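Local coordinates for DNA mismatch repair protein MutS (Thermus aquaticus, PDB 1EWQ), which takes part in DNA mismatch repair, binding mismatched duplexes and hydrolysing ATP weakly, at residues K347-G350 with A351-R354; A385-E388 with D389-K393. All blocks are in the same frame, centred on the assembly; numbering follows the deposited sequence.

Interaction 1. Residues K347-G350 with A351-R354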
ATOM      1  N   LYS C 347      -6.327 -30.819 -12.207  1.00 31.34           N
ATOM      2  CA  LYS C 347      -6.501 -30.463 -10.807  1.00 31.99           C
ATOM      3  C   LYS C 347      -8.000 -30.259 -10.531  1.00 31.60           C
ATOM      4  O   LYS C 347      -8.525 -30.672  -9.485  1.00 31.15           O
ATOM      5  CB  LYS C 347      -5.750 -29.170 -10.497  1.00 33.21           C
ATOM      6  CG  LYS C 347      -5.500 -28.948  -9.027  1.00 34.85           C
ATOM      7  CD  LYS C 347      -4.336 -29.833  -8.559  1.00 36.41           C
ATOM      8  CE  LYS C 347      -3.030 -29.442  -9.261  1.00 36.95           C
ATOM      9  NZ  LYS C 347      -1.867 -30.241  -8.759  1.00 37.08           N
ATOM     10  N   ASP C 348      -8.691 -29.622 -11.474  1.00 30.85           N
ATOM     11  CA  ASP C 348     -10.120 -29.397 -11.306  1.00 30.64           C
ATOM     12  C   ASP C 348     -10.852 -30.724 -11.206  1.00 30.59           C
ATOM     13  O   ASP C 348     -11.763 -30.861 -10.397  1.00 30.45           O
ATOM     14  CB  ASP C 348     -10.687 -28.567 -12.463  1.00 30.23           C
ATOM     15  CG  ASP C 348     -10.178 -27.140 -12.453  1.00 30.07           C
ATOM     16  OD1 ASP C 348     -10.162 -26.533 -11.366  1.00 30.41           O
ATOM     17  OD2 ASP C 348      -9.797 -26.624 -13.520  1.00 29.65           O
ATOM     18  N   LEU C 349     -10.454 -31.707 -12.014  1.00 30.55           N
ATOM     19  CA  LEU C 349     -11.115 -33.018 -11.973  1.00 30.65           C
ATOM     20  C   LEU C 349     -10.889 -33.730 -10.638  1.00 30.73           C
ATOM     21  O   LEU C 349     -11.746 -34.479 -10.173  1.00 30.64           O
ATOM     22  CB  LEU C 349     -10.632 -33.911 -13.125  1.00 30.70           C
ATOM     23  CG  LEU C 349     -10.923 -33.390 -14.545  1.00 30.61           C
ATOM     24  CD1 LEU C 349     -10.381 -34.369 -15.569  1.00 30.48           C
ATOM     25  CD2 LEU C 349     -12.420 -33.204 -14.743  1.00 30.25           C
ATOM     26  N   GLY C 350      -9.731 -33.499 -10.024  1.00 31.01           N
ATOM     27  CA  GLY C 350      -9.456 -34.123  -8.744  1.00 31.11           C
ATOM     28  C   GLY C 350     -10.405 -33.529  -7.724  1.00 31.23           C
ATOM     29  O   GLY C 350     -11.079 -34.251  -6.981  1.00 31.38           O
ATOM     30  N   ALA C 351     -10.465 -32.201  -7.698  1.00 31.32           N
ATOM     31  CA  ALA C 351     -11.356 -31.503  -6.778  1.00 31.46           C
ATOM     32  C   ALA C 351     -12.803 -31.926  -7.055  1.00 31.55           C
ATOM     33  O   ALA C 351     -13.589 -32.114  -6.131  1.00 31.22           O
ATOM     34  CB  ALA C 351     -11.199 -29.991  -6.943  1.00 31.07           C
ATOM     35  N   LEU C 352     -13.144 -32.088  -8.332  1.00 31.58           N
ATOM     36  CA  LEU C 352     -14.491 -32.498  -8.704  1.00 32.18           C
ATOM     37  C   LEU C 352     -14.825 -33.863  -8.100  1.00 32.77           C
ATOM     38  O   LEU C 352     -15.871 -34.030  -7.480  1.00 32.72           O
ATOM     39  CB  LEU C 352     -14.643 -32.553 -10.232  1.00 31.56           C
ATOM     40  CG  LEU C 352     -15.977 -33.109 -10.756  1.00 31.16           C
ATOM     41  CD1 LEU C 352     -17.157 -32.381 -10.106  1.00 30.66           C
ATOM     42  CD2 LEU C 352     -16.032 -32.969 -12.269  1.00 31.23           C
ATOM     43  N   ARG C 353     -13.933 -34.833  -8.283  1.00 33.61           N
ATOM     44  CA  ARG C 353     -14.136 -36.172  -7.734  1.00 34.56           C
ATOM     45  C   ARG C 353     -14.292 -36.113  -6.215  1.00 34.74           C
ATOM     46  O   ARG C 353     -15.177 -36.753  -5.656  1.00 34.69           O
ATOM     47  CB  ARG C 353     -12.953 -37.085  -8.082  1.00 35.08           C
ATOM     48  CG  ARG C 353     -13.035 -38.464  -7.442  1.00 36.11           C
ATOM     49  CD  ARG C 353     -11.759 -39.249  -7.672  1.00 37.16           C
ATOM     50  NE  ARG C 353     -10.620 -38.572  -7.064  1.00 38.15           N
ATOM     51  CZ  ARG C 353      -9.352 -38.898  -7.285  1.00 38.93           C
ATOM     52  NH1 ARG C 353      -9.050 -39.899  -8.106  1.00 39.46           N
ATOM     53  NH2 ARG C 353      -8.380 -38.220  -6.688  1.00 39.42           N
ATOM     54  N   ARG C 354     -13.425 -35.356  -5.551  1.00 35.12           N
ATOM     55  CA  ARG C 354     -13.508 -35.228  -4.101  1.00 35.83           C
ATOM     56  C   ARG C 354     -14.895 -34.729  -3.702  1.00 35.83           C
ATOM     57  O   ARG C 354     -15.530 -35.276  -2.796  1.00 35.67           O
ATOM     58  CB  ARG C 354     -12.438 -34.258  -3.574  1.00 36.51           C
ATOM     59  CG  ARG C 354     -12.689 -33.833  -2.121  1.00 37.86           C
ATOM     60  CD  ARG C 354     -11.544 -33.052  -1.472  1.00 38.59           C
ATOM     61  NE  ARG C 354     -11.113 -31.848  -2.187  1.00 39.73           N
ATOM     62  CZ  ARG C 354     -11.922 -30.917  -2.690  1.00 40.09           C
ATOM     63  NH1 ARG C 354     -13.238 -31.036  -2.582  1.00 40.59           N
ATOM     64  NH2 ARG C 354     -11.407 -29.838  -3.274  1.00 39.99           N
TER
HETATM   65  O   HOH W   1      -9.280 -36.176  -5.715  1.00 45.66           O

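Interaction 2. Residues A385-E388 with D389-K393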
ATOM      1  N   ALA C 385     -10.442 -43.384 -13.238  1.00 43.82           N
ATOM      2  CA  ALA C 385      -9.542 -42.795 -14.216  1.00 43.74           C
ATOM      3  C   ALA C 385      -8.318 -42.087 -13.651  1.00 43.67           C
ATOM      4  O   ALA C 385      -7.215 -42.237 -14.175  1.00 43.76           O
ATOM      5  CB  ALA C 385     -10.314 -41.833 -15.106  1.00 43.71           C
ATOM      6  N   LEU C 386      -8.504 -41.323 -12.582  1.00 43.79           N
ATOM      7  CA  LEU C 386      -7.403 -40.550 -12.022  1.00 43.80           C
ATOM      8  C   LEU C 386      -6.724 -41.148 -10.802  1.00 44.23           C
ATOM      9  O   LEU C 386      -7.371 -41.784  -9.963  1.00 44.08           O
ATOM     10  CB  LEU C 386      -7.904 -39.147 -11.673  1.00 43.55           C
ATOM     11  CG  LEU C 386      -8.821 -38.482 -12.705  1.00 43.26           C
ATOM     12  CD1 LEU C 386      -9.311 -37.153 -12.160  1.00 42.70           C
ATOM     13  CD2 LEU C 386      -8.076 -38.294 -14.018  1.00 42.98           C
ATOM     14  N   VAL C 387      -5.411 -40.938 -10.709  1.00 44.66           N
ATOM     15  CA  VAL C 387      -4.648 -41.424  -9.567  1.00 45.13           C
ATOM     16  C   VAL C 387      -5.201 -40.707  -8.346  1.00 45.65           C
ATOM     17  O   VAL C 387      -5.851 -39.669  -8.481  1.00 45.75           O
ATOM     18  CB  VAL C 387      -3.143 -41.106  -9.702  1.00 45.08           C
ATOM     19  CG1 VAL C 387      -2.560 -41.850 -10.901  1.00 44.92           C
ATOM     20  CG2 VAL C 387      -2.935 -39.600  -9.836  1.00 44.86           C
ATOM     21  N   GLU C 388      -4.945 -41.256  -7.161  1.00 46.29           N
ATOM     22  CA  GLU C 388      -5.442 -40.664  -5.926  1.00 46.93           C
ATOM     23  C   GLU C 388      -5.138 -39.168  -5.785  1.00 47.25           C
ATOM     24  O   GLU C 388      -6.031 -38.387  -5.463  1.00 47.07           O
ATOM     25  CB  GLU C 388      -4.897 -41.432  -4.719  1.00 47.00           C
ATOM     26  CG  GLU C 388      -5.393 -40.904  -3.377  1.00 47.17           C
ATOM     27  CD  GLU C 388      -4.939 -41.759  -2.208  1.00 47.25           C
ATOM     28  OE1 GLU C 388      -3.796 -42.253  -2.247  1.00 47.33           O
ATOM     29  OE2 GLU C 388      -5.717 -41.929  -1.247  1.00 47.45           O
ATOM     30  N   ASP C 389      -3.892 -38.765  -6.019  1.00 47.66           N
ATOM     31  CA  ASP C 389      -3.529 -37.352  -5.918  1.00 48.57           C
ATOM     32  C   ASP C 389      -2.965 -36.879  -7.257  1.00 48.88           C
ATOM     33  O   ASP C 389      -1.760 -36.875  -7.469  1.00 48.84           O
ATOM     34  CB  ASP C 389      -2.503 -37.134  -4.794  1.00 49.21           C
ATOM     35  CG  ASP C 389      -3.021 -37.583  -3.429  1.00 50.00           C
ATOM     36  OD1 ASP C 389      -4.202 -37.310  -3.112  1.00 50.60           O
ATOM     37  OD2 ASP C 389      -2.248 -38.199  -2.661  1.00 50.59           O
ATOM     38  N   PRO C 390      -3.846 -36.465  -8.178  1.00 49.43           N
ATOM     39  CA  PRO C 390      -3.484 -35.989  -9.518  1.00 49.77           C
ATOM     40  C   PRO C 390      -2.410 -34.912  -9.624  1.00 50.30           C
ATOM     41  O   PRO C 390      -2.340 -33.999  -8.801  1.00 50.21           O
ATOM     42  CB  PRO C 390      -4.816 -35.503 -10.081  1.00 49.61           C
ATOM     43  CG  PRO C 390      -5.806 -36.402  -9.410  1.00 49.76           C
ATOM     44  CD  PRO C 390      -5.308 -36.417  -7.992  1.00 49.42           C
ATOM     45  N   PRO C 391      -1.547 -35.027 -10.644  1.00 50.79           N
ATOM     46  CA  PRO C 391      -0.461 -34.082 -10.914  1.00 51.26           C
ATOM     47  C   PRO C 391      -1.094 -32.824 -11.500  1.00 51.69           C
ATOM     48  O   PRO C 391      -2.281 -32.827 -11.820  1.00 51.79           O
ATOM     49  CB  PRO C 391       0.391 -34.815 -11.948  1.00 51.32           C
ATOM     50  CG  PRO C 391       0.136 -36.261 -11.639  1.00 51.24           C
ATOM     51  CD  PRO C 391      -1.351 -36.268 -11.412  1.00 51.02           C
ATOM     52  N   LEU C 392      -0.306 -31.761 -11.642  1.00 52.12           N
ATOM     53  CA  LEU C 392      -0.800 -30.499 -12.193  1.00 52.56           C
ATOM     54  C   LEU C 392      -0.901 -30.527 -13.719  1.00 52.71           C
ATOM     55  O   LEU C 392      -1.895 -30.074 -14.290  1.00 52.57           O
ATOM     56  CB  LEU C 392       0.113 -29.345 -11.761  1.00 52.85           C
ATOM     57  CG  LEU C 392       0.023 -28.015 -12.524  1.00 53.13           C
ATOM     58  CD1 LEU C 392      -1.350 -27.373 -12.331  1.00 53.30           C
ATOM     59  CD2 LEU C 392       1.122 -27.090 -12.027  1.00 53.30           C
ATOM     60  N   LYS C 393       0.134 -31.046 -14.374  1.00 52.84           N
ATOM     61  CA  LYS C 393       0.156 -31.130 -15.832  1.00 53.07           C
ATOM     62  C   LYS C 393       0.245 -32.570 -16.326  1.00 53.15           C
ATOM     63  O   LYS C 393       1.020 -33.375 -15.803  1.00 53.03           O
ATOM     64  CB  LYS C 393       1.331 -30.330 -16.402  1.00 53.30           C
ATOM     65  CG  LYS C 393       1.206 -28.829 -16.225  1.00 53.72           C
ATOM     66  CD  LYS C 393       2.162 -28.080 -17.149  1.00 54.11           C
ATOM     67  CE  LYS C 393       1.935 -26.577 -17.059  1.00 54.38           C
ATOM     68  NZ  LYS C 393       0.494 -26.239 -17.261  1.00 54.39           N
TER

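Interaction 1. Residues K347-G350 with A351-R354
G350 and R354 meet through a backbone bond, R354 N to G350 O at 3.0 Å, the last of four i to i+4 bonds that run through this turn of helix 346-366. The same G350 oxygen also accepts a hydrogen bond from a water, 2.9 Å away, so the carbonyl is gripped twice. R353 has its CG anti to the backbone N (chi1 175°) and its chain bent at chi3, which carries the guanidinium to the loop carbonyls of V387 and, weakly, of L386 and E388. R354 bends at chi3 as well, and A351 O lies 3.6 Å above one face of its guanidinium, offset toward the rim. L349 and L352, three residues apart, bring their CD2 methyls to 4.4 Å, and both leucines rest on A510 of helix 479-511. In the same turn, D348 OD2 takes S345 N and a salt bridge to R338 NE. The apolar leucines thus suit the flank facing helix 479-511, while the long, polar-ended R353 suits the one facing the 386-390 loop and helix 376-385. Its bond to V387 O, with the weak ones to L386 O and E388 O, would probably limit how far the guanidinium can swing.

Interaction 2. Residues A385-E388 with D389-K393
V387 and P390 pack against each other round a turn of the chain. CG2 of V387 sits between its own backbone N and carbonyl carbon, with CG1 beside the N (chi1 -64°), and from there it comes alongside the start of P390, 3.7 Å from P390 N. The same methyl continues to P391, whose CD lies 4.0 Å away, so one valine branch serves both prolines. Other ring atoms of P390 face the preceding residues: its CD is 3.3 Å from V387 O and its CG 4.1 Å from CB of L386. Proline suits this place because its ring, closed onto the backbone N, fills the bend with carbon and needs no hydrogen-bond partner for that nitrogen. Replacing the ring with an alanine is likely to leave L386 CB without its carbon neighbour and to let the chain turn more freely about N-CA. E388 and D389, both exposed, send their carboxylates out in one direction, the two planes only 6° apart. E388 OE1 and D389 OD2 are 4.4 Å apart, a pairing of like charges that is likely to be tolerable because both side chains are exposed. No hydrogen bond joins the two halves; the loop's backbone is tied down from outside, V387 pairing with L399 and A385 with R401. The segment leaves helix 376-385 at L386, whose side chain turns onto L349 of helix 346-366, while P390 lies against R353 of that same helix.

In the fold
Interactions 1 and 2 both lie in domain III of MutS, with centres about 9 Å apart. Interaction 1 is partly buried and belongs to a regular helix, so its main-chain polar groups are satisfied by neighbours along the chain. Interaction 2 is a surface contact in a loop, where carbon packing by prolines and a valine replaces those internal bonds. R353 joins them: an arginine suits this task because its several N-H groups can address more than one carbonyl of the loop, though all but one of these bonds are weak. K347 touches L392 farther along, so helix 346-366 meets the loop at both places.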